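Local coordinates for protein transcription regulator AmtR (Mycobacterium smegmatis, PDB 5E57) that probably binds DNA through a helix-turn-helix domain, as a dimeric TetR-family transcription regulator linked to nitrogen and urea metabolism, at residues Arg128-Arg132 and Asp149-Arg154; Ile13-Ala18 and Ile55-Leu59; Glu66-Leu70 and Tyr91-Gln95. All coordinates share one frame; numbering follows the deposited sequence.

Contact 1 (Arg128-Arg132 and Asp149-Arg154); sequences RSAYR and DDLPFR
Arg128, Arg132, Asp149, Asp150 and Arg154 form a salt-bridge network. It joins helix 118-142 to the start of helix 151-165 and the residues leading into it, in the all-helical C-terminal part of this TetR-family protein. Asp150 is the hub. Arg128 grips it side-on with two nitrogens. Arg128 NE gives an almost straight bond (178°) to the syn side of Asp150 OD1, at 2.9 Å. Arg128 NH2 reaches Asp150 OD2 from above the carboxylate plane, a longer bond of 3.3 Å. Arg154 NE binds Asp150 OD2 as well, at 2.9 Å, from the opposite face of the carboxylate. Arg132 is bent at chi3 (-58°), which folds its guanidinium back toward the aspartates. Arg132 NH1 makes a weak bond to Asp149 OD1 at 2.8 Å, while Arg132 NH2 meets Asp150 OD1 through charge alone. A water adds to the hub by donating to both Arg128 O and Asp150 OD1.

Arg154 NH2 stands over the centre of one face of the Arg128 guanidinium, with the two planes steeply inclined. The carboxylates around them probably offset this closeness. Asp150 OD2 is shared by the two arginines, and Asp166 and Asp165 of the second subunit form salt bridges with Arg128 and Arg154. The network therefore extends into the dimer interface.

The apolar layer is built on Phe153. Arg128 CB sits almost centrally over one face of the Phe153 ring, a CH-pi contact of 3.8 Å to the centroid. The Tyr131 ring meets Phe153 obliquely, with planes 57° apart. Pro152 packs more loosely against Tyr131. The hydroxyl of Tyr131 turns to Asp92 on helix 82-98. The closest approach of the two rings is Tyr131 CD2 to Phe153 CD1, at 3.7 Å.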
ATOM      1  N   ARG A 128       4.077  -8.341 -10.759  1.00 23.53           N
ATOM      2  CA  ARG A 128       4.843  -7.111 -10.611  1.00 22.27           C
ATOM      3  C   ARG A 128       5.775  -6.879 -11.784  1.00 20.78           C
ATOM      4  O   ARG A 128       5.906  -5.744 -12.295  1.00 19.67           O
ATOM      5  CB  ARG A 128       5.593  -7.096  -9.283  1.00 22.68           C
ATOM      6  CG  ARG A 128       6.468  -5.890  -9.042  1.00 24.32           C
ATOM      7  CD  ARG A 128       7.295  -6.000  -7.789  1.00 24.17           C
ATOM      8  NE  ARG A 128       8.105  -4.811  -7.537  1.00 23.47           N
ATOM      9  CZ  ARG A 128       9.181  -4.785  -6.725  1.00 23.23           C
ATOM     10  NH1 ARG A 128       9.531  -5.828  -6.026  1.00 23.11           N
ATOM     11  NH2 ARG A 128       9.822  -3.674  -6.500  1.00 25.23           N
ATOM     12  N   SER A 129       6.401  -7.958 -12.231  1.00 20.74           N
ATOM     13  CA  SER A 129       7.355  -7.865 -13.317  1.00 22.11           C
ATOM     14  C   SER A 129       6.609  -7.573 -14.620  1.00 21.29           C
ATOM     15  O   SER A 129       7.125  -6.823 -15.495  1.00 20.34           O
ATOM     16  CB  SER A 129       8.180  -9.171 -13.388  1.00 25.59           C
ATOM     17  OG  SER A 129       8.928  -9.210 -14.585  1.00 31.79           O
ATOM     18  N   ALA A 130       5.382  -8.110 -14.773  1.00 20.11           N
ATOM     19  CA  ALA A 130       4.646  -7.816 -15.949  1.00 20.34           C
ATOM     20  C   ALA A 130       4.290  -6.354 -16.001  1.00 21.52           C
ATOM     21  O   ALA A 130       4.352  -5.727 -17.039  1.00 26.23           O
ATOM     22  CB  ALA A 130       3.406  -8.664 -16.037  1.00 22.13           C
ATOM     23  N   TYR A 131       3.843  -5.803 -14.887  1.00 22.80           N
ATOM     24  CA  TYR A 131       3.534  -4.392 -14.834  1.00 22.02           C
ATOM     25  C   TYR A 131       4.717  -3.562 -15.197  1.00 21.33           C
ATOM     26  O   TYR A 131       4.599  -2.589 -15.936  1.00 20.45           O
ATOM     27  CB  TYR A 131       3.071  -3.981 -13.410  1.00 20.19           C
ATOM     28  CG  TYR A 131       1.576  -4.096 -13.128  1.00 20.63           C
ATOM     29  CD1 TYR A 131       0.722  -3.061 -13.419  1.00 20.96           C
ATOM     30  CD2 TYR A 131       1.041  -5.201 -12.454  1.00 19.54           C
ATOM     31  CE1 TYR A 131      -0.628  -3.121 -13.110  1.00 20.95           C
ATOM     32  CE2 TYR A 131      -0.300  -5.261 -12.149  1.00 21.40           C
ATOM     33  CZ  TYR A 131      -1.137  -4.218 -12.486  1.00 20.28           C
ATOM     34  OH  TYR A 131      -2.509  -4.306 -12.170  1.00 23.00           O
ATOM     35  N   ARG A 132       5.882  -3.902 -14.631  1.00 22.73           N
ATOM     36  CA  ARG A 132       7.039  -3.065 -14.846  1.00 24.91           C
ATOM     37  C   ARG A 132       7.462  -3.053 -16.348  1.00 24.82           C
ATOM     38  O   ARG A 132       7.903  -1.991 -16.866  1.00 24.16           O
ATOM     39  CB  ARG A 132       8.197  -3.562 -13.945  1.00 27.04           C
ATOM     40  CG  ARG A 132       9.433  -2.720 -14.048  1.00 34.46           C
ATOM     41  CD  ARG A 132      10.673  -3.373 -13.490  1.00 36.93           C
ATOM     42  NE  ARG A 132      10.438  -3.701 -12.076  1.00 46.20           N
ATOM     43  CZ  ARG A 132      10.541  -2.854 -11.042  1.00 46.82           C
ATOM     44  NH1 ARG A 132      10.895  -1.577 -11.206  1.00 44.66           N
ATOM     45  NH2 ARG A 132      10.299  -3.310  -9.812  1.00 50.52           N
ATOM     46  N   ASP A 149       8.880   3.084 -13.144  1.00 24.03           N
ATOM     47  CA  ASP A 149       8.243   1.921 -13.699  1.00 23.40           C
ATOM     48  C   ASP A 149       7.573   0.966 -12.732  1.00 23.08           C
ATOM     49  O   ASP A 149       6.815   0.151 -13.177  1.00 25.65           O
ATOM     50  CB  ASP A 149       9.160   1.205 -14.704  1.00 26.08           C
ATOM     51  CG  ASP A 149      10.385   0.581 -14.098  1.00 30.94           C
ATOM     52  OD1 ASP A 149      10.594   0.604 -12.859  1.00 33.70           O
ATOM     53  OD2 ASP A 149      11.151   0.069 -14.924  1.00 35.86           O
ATOM     54  N   ASP A 150       7.844   1.039 -11.429  1.00 26.00           N
ATOM     55  CA  ASP A 150       7.113   0.219 -10.376  1.00 24.64           C
ATOM     56  C   ASP A 150       5.835   0.868  -9.867  1.00 24.99           C
ATOM     57  O   ASP A 150       4.998   0.177  -9.241  1.00 26.80           O
ATOM     58  CB  ASP A 150       8.024  -0.057  -9.170  1.00 24.53           C
ATOM     59  CG  ASP A 150       7.632  -1.299  -8.381  1.00 25.93           C
ATOM     60  OD1 ASP A 150       7.317  -2.418  -8.909  1.00 27.33           O
ATOM     61  OD2 ASP A 150       7.740  -1.214  -7.167  1.00 24.98           O
ATOM     62  N   LEU A 151       5.635   2.159 -10.180  1.00 25.44           N
ATOM     63  CA  LEU A 151       4.592   2.903  -9.556  1.00 23.19           C
ATOM     64  C   LEU A 151       3.184   2.498 -10.003  1.00 22.52           C
ATOM     65  O   LEU A 151       2.286   2.493  -9.178  1.00 23.21           O
ATOM     66  CB  LEU A 151       4.832   4.396  -9.648  1.00 24.86           C
ATOM     67  CG  LEU A 151       6.181   4.812  -9.012  1.00 26.05           C
ATOM     68  CD1 LEU A 151       6.296   6.300  -9.133  1.00 28.34           C
ATOM     69  CD2 LEU A 151       6.325   4.394  -7.558  1.00 26.59           C
ATOM     70  N   PRO A 152       2.997   2.030 -11.233  1.00 21.54           N
ATOM     71  CA  PRO A 152       1.609   1.617 -11.536  1.00 22.36           C
ATOM     72  C   PRO A 152       1.176   0.410 -10.747  1.00 21.71           C
ATOM     73  O   PRO A 152      -0.004   0.330 -10.281  1.00 18.62           O
ATOM     74  CB  PRO A 152       1.667   1.261 -13.018  1.00 23.61           C
ATOM     75  CG  PRO A 152       2.662   2.204 -13.536  1.00 23.28           C
ATOM     76  CD  PRO A 152       3.756   2.203 -12.479  1.00 22.71           C
ATOM     77  N   PHE A 153       2.129  -0.498 -10.515  1.00 20.45           N
ATOM     78  CA  PHE A 153       1.848  -1.653  -9.611  1.00 20.38           C
ATOM     79  C   PHE A 153       1.502  -1.170  -8.224  1.00 19.25           C
ATOM     80  O   PHE A 153       0.534  -1.630  -7.630  1.00 20.57           O
ATOM     81  CB  PHE A 153       3.028  -2.609  -9.583  1.00 19.21           C
ATOM     82  CG  PHE A 153       2.893  -3.754  -8.632  1.00 20.75           C
ATOM     83  CD1 PHE A 153       2.054  -4.780  -8.885  1.00 22.59           C
ATOM     84  CD2 PHE A 153       3.751  -3.857  -7.519  1.00 20.93           C
ATOM     85  CE1 PHE A 153       1.990  -5.882  -8.020  1.00 22.53           C
ATOM     86  CE2 PHE A 153       3.683  -4.930  -6.664  1.00 21.55           C
ATOM     87  CZ  PHE A 153       2.800  -5.947  -6.913  1.00 20.98           C
ATOM     88  N   ARG A 154       2.279  -0.282  -7.708  1.00 22.56           N
ATOM     89  CA  ARG A 154       2.050   0.214  -6.347  1.00 23.64           C
ATOM     90  C   ARG A 154       0.714   0.964  -6.233  1.00 22.14           C
ATOM     91  O   ARG A 154       0.017   0.789  -5.246  1.00 23.43           O
ATOM     92  CB  ARG A 154       3.185   1.095  -5.922  1.00 22.88           C
ATOM     93  CG  ARG A 154       4.548   0.431  -5.923  1.00 25.22           C
ATOM     94  CD  ARG A 154       4.581  -0.729  -4.960  1.00 24.71           C
ATOM     95  NE  ARG A 154       5.773  -1.554  -5.106  1.00 25.50           N
ATOM     96  CZ  ARG A 154       5.936  -2.759  -4.552  1.00 25.35           C
ATOM     97  NH1 ARG A 154       5.003  -3.317  -3.834  1.00 26.55           N
ATOM     98  NH2 ARG A 154       7.038  -3.441  -4.765  1.00 27.55           N
TER
HETATM   99  O   HOH W   1       5.919  -3.201 -11.206  1.00 18.99           O

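Contact 2 (Ile13-Ala18 and Ile55-Leu59); sequences ILDAAA and ILDAL
Leu14, Ala17 and Ala18 meet Ile55, Ala58 and Leu59 through aliphatic side chains, with no hydrogen bond between the segments, and neither segment brings a flat side chain to the interface. The nearby rings belong to other residues: Phe49 touches Leu14 and Ile55, and Phe21 touches Ile55 and Leu59. The two helix segments cross almost at a right angle (-93°), with axes 10.2 Å apart. Small alanines on helix 9-23 allow the branched side chains of helix 52-61 to come close. Ala17 CB meets Ile55 CG2 at 3.5 Å, tighter than a usual van der Waals contact. Leu14 reaches across with one branch. Leu14 CD2 touches Ala58 CB and Leu59 CD2, both at 3.8 Å. The Leu14 and Leu59 side chains run antiparallel alongside each other. Leu59 CD2 also rests on the backbone, 3.7 Å from Leu14 O, and on Ala18 CB at 4.0 Å. Ile34 of helix 31-38 adds to this core by touching both Ala17 and Ile55. Such crossed packing of helix 9-23 against helix 52-61, beside the predicted helix-turn-helix, is characteristic of the TetR-family DNA-binding domain.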
ATOM      1  N   ILE A  13     -15.904 -22.189   3.456  1.00 27.79           N
ATOM      2  CA  ILE A  13     -14.750 -22.220   4.307  1.00 27.59           C
ATOM      3  C   ILE A  13     -13.874 -21.053   3.934  1.00 25.13           C
ATOM      4  O   ILE A  13     -13.439 -20.322   4.843  1.00 26.50           O
ATOM      5  CB  ILE A  13     -13.966 -23.533   4.184  1.00 25.63           C
ATOM      6  CG1 ILE A  13     -14.793 -24.666   4.770  1.00 26.66           C
ATOM      7  CG2 ILE A  13     -12.646 -23.422   4.927  1.00 26.82           C
ATOM      8  CD1 ILE A  13     -14.342 -26.028   4.257  1.00 30.94           C
ATOM      9  N   LEU A  14     -13.653 -20.862   2.639  1.00 24.18           N
ATOM     10  CA  LEU A  14     -12.786 -19.762   2.171  1.00 25.43           C
ATOM     11  C   LEU A  14     -13.382 -18.413   2.595  1.00 25.65           C
ATOM     12  O   LEU A  14     -12.667 -17.527   3.086  1.00 23.78           O
ATOM     13  CB  LEU A  14     -12.581 -19.820   0.653  1.00 28.77           C
ATOM     14  CG  LEU A  14     -11.617 -20.913   0.108  1.00 26.70           C
ATOM     15  CD1 LEU A  14     -11.808 -20.986  -1.397  1.00 28.10           C
ATOM     16  CD2 LEU A  14     -10.166 -20.583   0.461  1.00 27.80           C
ATOM     17  N   ASP A  15     -14.703 -18.256   2.432  1.00 27.07           N
ATOM     18  CA  ASP A  15     -15.347 -17.010   2.787  1.00 28.68           C
ATOM     19  C   ASP A  15     -15.244 -16.726   4.285  1.00 27.80           C
ATOM     20  O   ASP A  15     -15.029 -15.566   4.688  1.00 27.60           O
ATOM     21  CB  ASP A  15     -16.824 -16.947   2.321  1.00 31.31           C
ATOM     22  CG  ASP A  15     -17.508 -15.607   2.734  1.00 35.28           C
ATOM     23  OD1 ASP A  15     -17.069 -14.470   2.352  1.00 30.87           O
ATOM     24  OD2 ASP A  15     -18.505 -15.688   3.457  1.00 41.17           O
ATOM     25  N   ALA A  16     -15.467 -17.768   5.111  1.00 27.54           N
ATOM     26  CA  ALA A  16     -15.402 -17.634   6.526  1.00 23.92           C
ATOM     27  C   ALA A  16     -13.966 -17.291   6.990  1.00 22.80           C
ATOM     28  O   ALA A  16     -13.784 -16.431   7.847  1.00 20.86           O
ATOM     29  CB  ALA A  16     -15.918 -18.911   7.196  1.00 26.92           C
ATOM     30  N   ALA A  17     -12.965 -17.950   6.410  1.00 20.69           N
ATOM     31  CA  ALA A  17     -11.560 -17.686   6.740  1.00 24.11           C
ATOM     32  C   ALA A  17     -11.136 -16.277   6.279  1.00 23.28           C
ATOM     33  O   ALA A  17     -10.322 -15.608   6.966  1.00 30.06           O
ATOM     34  CB  ALA A  17     -10.659 -18.729   6.086  1.00 23.30           C
ATOM     35  N   ALA A  18     -11.626 -15.845   5.112  1.00 22.40           N
ATOM     36  CA  ALA A  18     -11.192 -14.485   4.610  1.00 22.18           C
ATOM     37  C   ALA A  18     -11.677 -13.434   5.605  1.00 20.86           C
ATOM     38  O   ALA A  18     -11.023 -12.462   5.920  1.00 20.10           O
ATOM     39  CB  ALA A  18     -11.743 -14.218   3.210  1.00 23.40           C
ATOM     40  N   ILE A  55      -5.395 -22.915   3.366  1.00 22.88           N
ATOM     41  CA  ILE A  55      -6.569 -22.002   3.173  1.00 22.38           C
ATOM     42  C   ILE A  55      -6.070 -20.627   2.677  1.00 22.82           C
ATOM     43  O   ILE A  55      -6.578 -20.058   1.707  1.00 21.86           O
ATOM     44  CB  ILE A  55      -7.365 -21.824   4.498  1.00 23.54           C
ATOM     45  CG1 ILE A  55      -7.951 -23.193   4.945  1.00 23.30           C
ATOM     46  CG2 ILE A  55      -8.447 -20.790   4.335  1.00 21.68           C
ATOM     47  CD1 ILE A  55      -8.528 -23.204   6.354  1.00 21.99           C
ATOM     48  N   LEU A  56      -5.045 -20.133   3.353  1.00 21.72           N
ATOM     49  CA  LEU A  56      -4.400 -18.875   3.015  1.00 22.51           C
ATOM     50  C   LEU A  56      -3.821 -18.913   1.623  1.00 21.69           C
ATOM     51  O   LEU A  56      -3.934 -17.932   0.882  1.00 20.33           O
ATOM     52  CB  LEU A  56      -3.289 -18.534   4.046  1.00 22.05           C
ATOM     53  CG  LEU A  56      -2.497 -17.220   3.884  1.00 24.34           C
ATOM     54  CD1 LEU A  56      -3.429 -16.019   3.980  1.00 24.69           C
ATOM     55  CD2 LEU A  56      -1.404 -17.067   4.925  1.00 26.96           C
ATOM     56  N   ASP A  57      -3.237 -20.051   1.243  1.00 20.67           N
ATOM     57  CA  ASP A  57      -2.736 -20.185  -0.128  1.00 23.15           C
ATOM     58  C   ASP A  57      -3.826 -20.007  -1.154  1.00 23.69           C
ATOM     59  O   ASP A  57      -3.648 -19.246  -2.105  1.00 24.20           O
ATOM     60  CB  ASP A  57      -2.035 -21.510  -0.355  1.00 27.14           C
ATOM     61  CG  ASP A  57      -0.673 -21.324  -1.072  1.00 36.78           C
ATOM     62  OD1 ASP A  57      -0.206 -20.149  -1.253  1.00 28.58           O
ATOM     63  OD2 ASP A  57      -0.097 -22.374  -1.447  1.00 40.76           O
ATOM     64  N   ALA A  58      -4.972 -20.666  -0.962  1.00 22.19           N
ATOM     65  CA  ALA A  58      -6.027 -20.515  -1.932  1.00 22.88           C
ATOM     66  C   ALA A  58      -6.562 -19.048  -1.955  1.00 22.98           C
ATOM     67  O   ALA A  58      -6.795 -18.493  -2.993  1.00 21.15           O
ATOM     68  CB  ALA A  58      -7.104 -21.507  -1.651  1.00 23.97           C
ATOM     69  N   LEU A  59      -6.732 -18.420  -0.806  1.00 23.18           N
ATOM     70  CA  LEU A  59      -7.158 -17.028  -0.776  1.00 23.47           C
ATOM     71  C   LEU A  59      -6.217 -16.101  -1.503  1.00 23.53           C
ATOM     72  O   LEU A  59      -6.670 -15.310  -2.311  1.00 23.03           O
ATOM     73  CB  LEU A  59      -7.361 -16.537   0.660  1.00 22.75           C
ATOM     74  CG  LEU A  59      -8.472 -17.221   1.431  1.00 21.49           C
ATOM     75  CD1 LEU A  59      -8.379 -16.916   2.899  1.00 21.39           C
ATOM     76  CD2 LEU A  59      -9.836 -16.823   0.864  1.00 21.74           C
TER

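Contact 3 (Glu66-Leu70 and Tyr91-Gln95); sequences EPLEL and YDASQ
Glu66, Pro67 and Leu70 pack against Tyr91 and Asp92 in an antiparallel helix pair of the all-helical C-terminal part of this TetR-family protein. Segments 66-70 and 91-95 of helices 65-75 and 82-98 have axes 10.0 Å apart and directions at 173°. Tyr91 lies between the two helices. Its CG is anti to the backbone N (chi1 179°), which sends the ring toward the other helix. Leu70 CD2 presses on the root of this side chain, 3.4 Å from Tyr91 CB. Farther along, Pro67 N comes to the edge of the ring, 3.9 Å from Tyr91 CE2. The hydroxyl end passes Glu66, with Tyr91 OH 3.4 Å from Glu66 CB, and the two side chains cross at about a right angle. Gln95 lies beside Glu66 and Pro67 at this end of the contact.

Deeper in, the proline ring of Pro67 meets the buried carboxylate of Asp92. Asp92 OD2 is hydrogen-bonded to Tyr131 OH of helix 118-142, which helps to fix the group. An acetate ion, probably from the crystallisation liquor, is bound close to Asp92 and may mark a pocket. On the Pro67 side, Asp92 OD1 lies 3.3 Å from Pro67 CG.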
ATOM      1  N   GLU A  66      -6.056 -14.414 -11.886  1.00 21.89           N
ATOM      2  CA  GLU A  66      -6.689 -13.824 -13.048  1.00 22.51           C
ATOM      3  C   GLU A  66      -6.023 -12.558 -13.540  1.00 20.71           C
ATOM      4  O   GLU A  66      -5.887 -12.393 -14.714  1.00 19.73           O
ATOM      5  CB  GLU A  66      -8.176 -13.615 -12.773  1.00 25.51           C
ATOM      6  CG  GLU A  66      -8.893 -14.945 -12.656  1.00 27.86           C
ATOM      7  CD  GLU A  66     -10.374 -14.785 -12.339  1.00 33.55           C
ATOM      8  OE1 GLU A  66     -10.825 -13.726 -11.842  1.00 31.21           O
ATOM      9  OE2 GLU A  66     -11.082 -15.732 -12.566  1.00 34.55           O
ATOM     10  N   PRO A  67      -5.579 -11.664 -12.651  1.00 23.39           N
ATOM     11  CA  PRO A  67      -4.801 -10.543 -13.177  1.00 25.67           C
ATOM     12  C   PRO A  67      -3.524 -10.999 -13.905  1.00 23.87           C
ATOM     13  O   PRO A  67      -3.103 -10.385 -14.892  1.00 21.02           O
ATOM     14  CB  PRO A  67      -4.445  -9.740 -11.922  1.00 26.05           C
ATOM     15  CG  PRO A  67      -5.554 -10.005 -10.986  1.00 24.70           C
ATOM     16  CD  PRO A  67      -6.001 -11.414 -11.262  1.00 23.86           C
ATOM     17  N   LEU A  68      -2.938 -12.085 -13.446  1.00 23.39           N
ATOM     18  CA  LEU A  68      -1.739 -12.577 -14.070  1.00 24.75           C
ATOM     19  C   LEU A  68      -2.035 -13.226 -15.421  1.00 22.91           C
ATOM     20  O   LEU A  68      -1.225 -13.100 -16.331  1.00 24.86           O
ATOM     21  CB  LEU A  68      -0.988 -13.490 -13.130  1.00 26.12           C
ATOM     22  CG  LEU A  68       0.440 -13.864 -13.433  1.00 29.86           C
ATOM     23  CD1 LEU A  68       1.316 -12.671 -13.794  1.00 30.56           C
ATOM     24  CD2 LEU A  68       0.998 -14.569 -12.197  1.00 33.91           C
ATOM     25  N   GLU A  69      -3.180 -13.885 -15.569  1.00 21.75           N
ATOM     26  CA  GLU A  69      -3.580 -14.394 -16.869  1.00 21.21           C
ATOM     27  C   GLU A  69      -3.685 -13.257 -17.848  1.00 22.24           C
ATOM     28  O   GLU A  69      -3.095 -13.321 -18.945  1.00 21.57           O
ATOM     29  CB  GLU A  69      -4.906 -15.132 -16.783  1.00 22.50           C
ATOM     30  CG  GLU A  69      -4.783 -16.402 -15.944  1.00 24.13           C
ATOM     31  CD  GLU A  69      -6.174 -16.914 -15.530  1.00 25.89           C
ATOM     32  OE1 GLU A  69      -7.185 -16.190 -15.699  1.00 30.85           O
ATOM     33  OE2 GLU A  69      -6.290 -18.013 -15.011  1.00 26.94           O
ATOM     34  N   LEU A  70      -4.361 -12.178 -17.427  1.00 20.89           N
ATOM     35  CA  LEU A  70      -4.491 -10.960 -18.242  1.00 21.56           C
ATOM     36  C   LEU A  70      -3.147 -10.307 -18.617  1.00 19.78           C
ATOM     37  O   LEU A  70      -2.863 -10.023 -19.796  1.00 20.74           O
ATOM     38  CB  LEU A  70      -5.390  -9.934 -17.560  1.00 20.58           C
ATOM     39  CG  LEU A  70      -5.569  -8.644 -18.332  1.00 18.65           C
ATOM     40  CD1 LEU A  70      -6.103  -8.902 -19.758  1.00 20.21           C
ATOM     41  CD2 LEU A  70      -6.515  -7.671 -17.623  1.00 18.67           C
ATOM     42  N   TYR A  91      -8.578  -3.666 -14.634  1.00 20.29           N
ATOM     43  CA  TYR A  91      -9.041  -4.984 -14.333  1.00 18.27           C
ATOM     44  C   TYR A  91      -8.589  -5.377 -12.999  1.00 18.03           C
ATOM     45  O   TYR A  91      -9.359  -5.938 -12.195  1.00 21.35           O
ATOM     46  CB  TYR A  91      -8.515  -5.988 -15.375  1.00 20.57           C
ATOM     47  CG  TYR A  91      -8.929  -7.415 -15.126  1.00 21.90           C
ATOM     48  CD1 TYR A  91     -10.187  -7.886 -15.556  1.00 23.26           C
ATOM     49  CD2 TYR A  91      -8.103  -8.298 -14.464  1.00 20.56           C
ATOM     50  CE1 TYR A  91     -10.583  -9.198 -15.342  1.00 24.31           C
ATOM     51  CE2 TYR A  91      -8.470  -9.655 -14.294  1.00 22.09           C
ATOM     52  CZ  TYR A  91      -9.716 -10.109 -14.729  1.00 22.94           C
ATOM     53  OH  TYR A  91     -10.140 -11.421 -14.564  1.00 22.68           O
ATOM     54  N   ASP A  92      -7.331  -5.121 -12.729  1.00 17.08           N
ATOM     55  CA  ASP A  92      -6.757  -5.625 -11.463  1.00 17.83           C
ATOM     56  C   ASP A  92      -7.300  -4.799 -10.284  1.00 16.68           C
ATOM     57  O   ASP A  92      -7.747  -5.358  -9.269  1.00 17.65           O
ATOM     58  CB  ASP A  92      -5.224  -5.522 -11.545  1.00 17.32           C
ATOM     59  CG  ASP A  92      -4.504  -6.384 -10.536  1.00 18.87           C
ATOM     60  OD1 ASP A  92      -5.164  -7.049  -9.692  1.00 18.32           O
ATOM     61  OD2 ASP A  92      -3.237  -6.321 -10.588  1.00 19.69           O
ATOM     62  N   ALA A  93      -7.224  -3.464 -10.378  1.00 19.00           N
ATOM     63  CA  ALA A  93      -7.737  -2.608  -9.292  1.00 17.39           C
ATOM     64  C   ALA A  93      -9.225  -2.949  -9.038  1.00 17.67           C
ATOM     65  O   ALA A  93      -9.682  -3.057  -7.844  1.00 19.75           O
ATOM     66  CB  ALA A  93      -7.560  -1.167  -9.678  1.00 17.62           C
ATOM     67  N   SER A  94      -9.987  -3.123 -10.109  1.00 19.26           N
ATOM     68  CA  SER A  94     -11.388  -3.573  -9.914  1.00 20.90           C
ATOM     69  C   SER A  94     -11.531  -4.852  -9.128  1.00 24.29           C
ATOM     70  O   SER A  94     -12.362  -4.944  -8.170  1.00 23.66           O
ATOM     71  CB  SER A  94     -12.098  -3.742 -11.219  1.00 21.33           C
ATOM     72  OG  SER A  94     -11.993  -2.557 -12.003  1.00 22.59           O
ATOM     73  N   GLN A  95     -10.758  -5.879  -9.490  1.00 23.28           N
ATOM     74  CA  GLN A  95     -10.843  -7.149  -8.730  1.00 22.73           C
ATOM     75  C   GLN A  95     -10.457  -7.025  -7.229  1.00 24.42           C
ATOM     76  O   GLN A  95     -11.106  -7.630  -6.350  1.00 23.94           O
ATOM     77  CB  GLN A  95      -9.961  -8.208  -9.386  1.00 26.45           C
ATOM     78  CG  GLN A  95     -10.661  -8.852 -10.586  1.00 34.45           C
ATOM     79  CD  GLN A  95     -10.275 -10.317 -10.778  1.00 38.71           C
ATOM     80  OE1 GLN A  95     -10.910 -11.062 -11.551  1.00 34.81           O
ATOM     81  NE2 GLN A  95      -9.218 -10.737 -10.075  1.00 39.99           N
TER

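The contacts follow in series along the chain: contact 2 closes first, then contact 3, then contact 1. Contact 2 lies in the DNA-binding domain, on the opposite side of the chain's centre from contact 1, with centres about 27 Å apart. Contact 3 lies between, its centre about 19 Å from that of contact 2 and about 13 Å from that of contact 1. Contacts 1 and 3 touch through Tyr131 and Asp92, which tie together the successive helices 82-98 and 118-142. Contacts 2 and 3 do not touch, but helix 65-75 directly follows helix 52-61. The set thus spans the protein from DNA-binding domain to dimer interface.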